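Local coordinates for acetyltransferase, GNAT family (Enterococcus faecalis, PDB 1U6M), which probably transfers an acyl group, most likely acetyl from acetyl-CoA as in other GNAT-family enzymes, to an acceptor that is not identified, at residues A[5-10]-A[57-62]. Sequence-based numbering, arbitrary orientation.
Sequences RSATKE and QRILVY
Arg5 and Val61 form a hydrogen-bonded antiparallel pair, each giving its amide and accepting with its carbonyl. The bond from Val61 N to Arg5 O is short, 2.6 Å; its partner, Arg5 N to Val61 O, is longer at 3.1 Å. Two residues on, past Ser6 and Leu60, Ala7 N donates to Ile59 O at 2.8 Å, so the pairing that joins the end of strand 3-6 to its neighbour is carried one bond into the loop. Between these bonds sits the non-hydrogen-bonded pair of Ser6 and Leu60, where Ser6 CA comes within 3.4 Å of Ile59 O in a CA-H...O contact.

With chi1 at 50°, CG of Arg5 stands between its backbone N and carbonyl carbon, and the chain then runs extended beside Val61. Its guanidinium lays one face over Val61 CG1, which is 3.9 Å from CZ, while in its own plane NH1 reaches back to Ser6 O. Salt bridges from NE to Glu63 and from NH1 to Asp11 fix its rotation. Arginine suits this place because its long chain can cover a valine and still present polar edges to two acids.

Just past the strand end, Ala7 turns its CB toward 57-62, where it rests against Val61 CG2, 3.7 Å away, and Ile59 CB; a methyl is small enough to bring the loop close to the two branched residues. Leu60 turns the other way, its CD1 brushing Arg5 O.

Strand 3-6 is the outermost strand at its end of the mixed GNAT sheet. Strand 59-64 separates it from strand 67-76, which Ile59 and Val61 touch through Ile71, Val73 and Val68, and beyond Ala7 the chain leads into helix 12-25.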
loop_
_atom_site.group_PDB
_atom_site.type_symbol
_atom_site.label_atom_id
_atom_site.label_comp_id
_atom_site.label_asym_id
_atom_site.label_seq_id
_atom_site.Cartn_x
_atom_site.Cartn_y
_atom_site.Cartn_z
ATOM N N ARG A 5 1.634 5.361 14.471
ATOM C CA ARG A 5 0.574 4.589 15.122
ATOM C C ARG A 5 -0.092 3.786 14.016
ATOM O O ARG A 5 0.076 4.105 12.822
ATOM C CB ARG A 5 -0.458 5.499 15.765
ATOM C CG ARG A 5 -0.977 6.592 14.828
ATOM C CD ARG A 5 -2.132 7.277 15.500
ATOM N NE ARG A 5 -2.775 8.316 14.692
ATOM C CZ ARG A 5 -3.684 8.092 13.722
ATOM N NH1 ARG A 5 -4.102 6.848 13.412
ATOM N NH2 ARG A 5 -4.185 9.133 13.061
ATOM N N SER A 6 -0.841 2.761 14.389
ATOM C CA SER A 6 -1.621 2.112 13.384
ATOM C C SER A 6 -2.876 2.944 13.011
ATOM O O SER A 6 -3.364 3.725 13.820
ATOM C CB SER A 6 -1.914 0.650 13.737
ATOM O OG SER A 6 -2.275 0.499 15.070
ATOM N N ALA A 7 -3.330 2.833 11.756
ATOM C CA ALA A 7 -4.489 3.580 11.295
ATOM C C ALA A 7 -5.753 3.209 12.095
ATOM O O ALA A 7 -5.828 2.127 12.687
ATOM C CB ALA A 7 -4.699 3.382 9.817
ATOM N N THR A 8 -6.715 4.130 12.154
ATOM C CA THR A 8 -8.003 3.805 12.752
ATOM C C THR A 8 -9.049 3.944 11.661
ATOM O O THR A 8 -8.751 4.399 10.547
ATOM C CB THR A 8 -8.353 4.762 13.934
ATOM O OG1 THR A 8 -8.419 6.132 13.454
ATOM C CG2 THR A 8 -7.274 4.694 15.016
ATOM N N LYS A 9 -10.283 3.609 12.012
ATOM C CA LYS A 9 -11.384 3.670 11.123
ATOM C C LYS A 9 -11.591 5.106 10.659
ATOM O O LYS A 9 -11.972 5.312 9.510
ATOM C CB LYS A 9 -12.626 3.075 11.811
ATOM C CG LYS A 9 -13.853 2.892 10.869
ATOM C CD LYS A 9 -15.158 2.651 11.609
ATOM C CE LYS A 9 -16.340 3.195 10.758
ATOM N NZ LYS A 9 -17.634 2.355 10.897
ATOM N N GLU A 10 -11.304 6.100 11.519
ATOM C CA GLU A 10 -11.446 7.531 11.143
ATOM C C GLU A 10 -10.346 8.113 10.233
ATOM O O GLU A 10 -10.473 9.251 9.687
ATOM C CB GLU A 10 -11.703 8.442 12.337
ATOM C CG GLU A 10 -11.346 7.892 13.683
ATOM C CD GLU A 10 -12.341 6.825 14.187
ATOM O OE1 GLU A 10 -13.498 6.841 13.760
ATOM O OE2 GLU A 10 -11.948 5.968 15.003
ATOM N N GLN A 57 -6.675 -1.663 9.331
ATOM C CA GLN A 57 -5.924 -2.644 10.074
ATOM C C GLN A 57 -4.616 -3.078 9.413
ATOM O O GLN A 57 -3.781 -3.728 10.042
ATOM C CB GLN A 57 -6.824 -3.812 10.369
ATOM C CG GLN A 57 -7.799 -3.414 11.431
ATOM C CD GLN A 57 -8.872 -4.453 11.674
ATOM O OE1 GLN A 57 -10.035 -4.084 11.949
ATOM N NE2 GLN A 57 -8.504 -5.767 11.600
ATOM N N ARG A 58 -4.458 -2.736 8.141
ATOM C CA ARG A 58 -3.284 -3.113 7.368
ATOM C C ARG A 58 -2.297 -1.963 7.306
ATOM O O ARG A 58 -1.217 -2.096 6.697
ATOM C CB ARG A 58 -3.725 -3.486 5.934
ATOM C CG ARG A 58 -4.619 -4.681 5.872
ATOM C CD ARG A 58 -4.468 -5.346 4.504
ATOM N NE ARG A 58 -5.434 -6.434 4.238
ATOM C CZ ARG A 58 -5.305 -7.699 4.678
ATOM N NH1 ARG A 58 -4.280 -8.045 5.452
ATOM N NH2 ARG A 58 -6.188 -8.634 4.325
ATOM N N ILE A 59 -2.660 -0.845 7.921
ATOM C CA ILE A 59 -1.960 0.409 7.728
ATOM C C ILE A 59 -1.251 1.014 8.991
ATOM O O ILE A 59 -1.819 1.117 10.117
ATOM C CB ILE A 59 -2.901 1.486 7.101
ATOM C CG1 ILE A 59 -3.442 0.973 5.751
ATOM C CG2 ILE A 59 -2.157 2.783 6.902
ATOM C CD1 ILE A 59 -4.342 1.938 4.993
ATOM N N LEU A 60 -0.032 1.479 8.745
ATOM C CA LEU A 60 0.700 2.272 9.726
ATOM C C LEU A 60 0.685 3.727 9.311
ATOM O O LEU A 60 0.936 4.039 8.141
ATOM C CB LEU A 60 2.148 1.767 9.845
ATOM C CG LEU A 60 2.960 1.902 11.123
ATOM C CD1 LEU A 60 2.294 1.262 12.352
ATOM C CD2 LEU A 60 4.232 1.251 10.817
ATOM N N VAL A 61 0.409 4.619 10.263
ATOM C CA VAL A 61 0.272 6.055 9.956
ATOM C C VAL A 61 1.487 6.798 10.491
ATOM O O VAL A 61 1.968 6.507 11.598
ATOM C CB VAL A 61 -1.104 6.612 10.592
ATOM C CG1 VAL A 61 -1.113 8.096 10.742
ATOM C CG2 VAL A 61 -2.291 6.202 9.739
ATOM N N TYR A 62 2.011 7.751 9.724
ATOM C CA TYR A 62 2.918 8.756 10.291
ATOM C C TYR A 62 2.215 10.091 10.519
ATOM O O TYR A 62 1.839 10.753 9.572
ATOM C CB TYR A 62 4.118 8.980 9.398
ATOM C CG TYR A 62 5.201 9.788 10.073
ATOM C CD1 TYR A 62 5.164 11.193 10.084
ATOM C CD2 TYR A 62 6.241 9.154 10.729
ATOM C CE1 TYR A 62 6.153 11.940 10.690
ATOM C CE2 TYR A 62 7.216 9.881 11.365
ATOM C CZ TYR A 62 7.172 11.261 11.317
ATOM O OH TYR A 62 8.181 11.934 11.935
#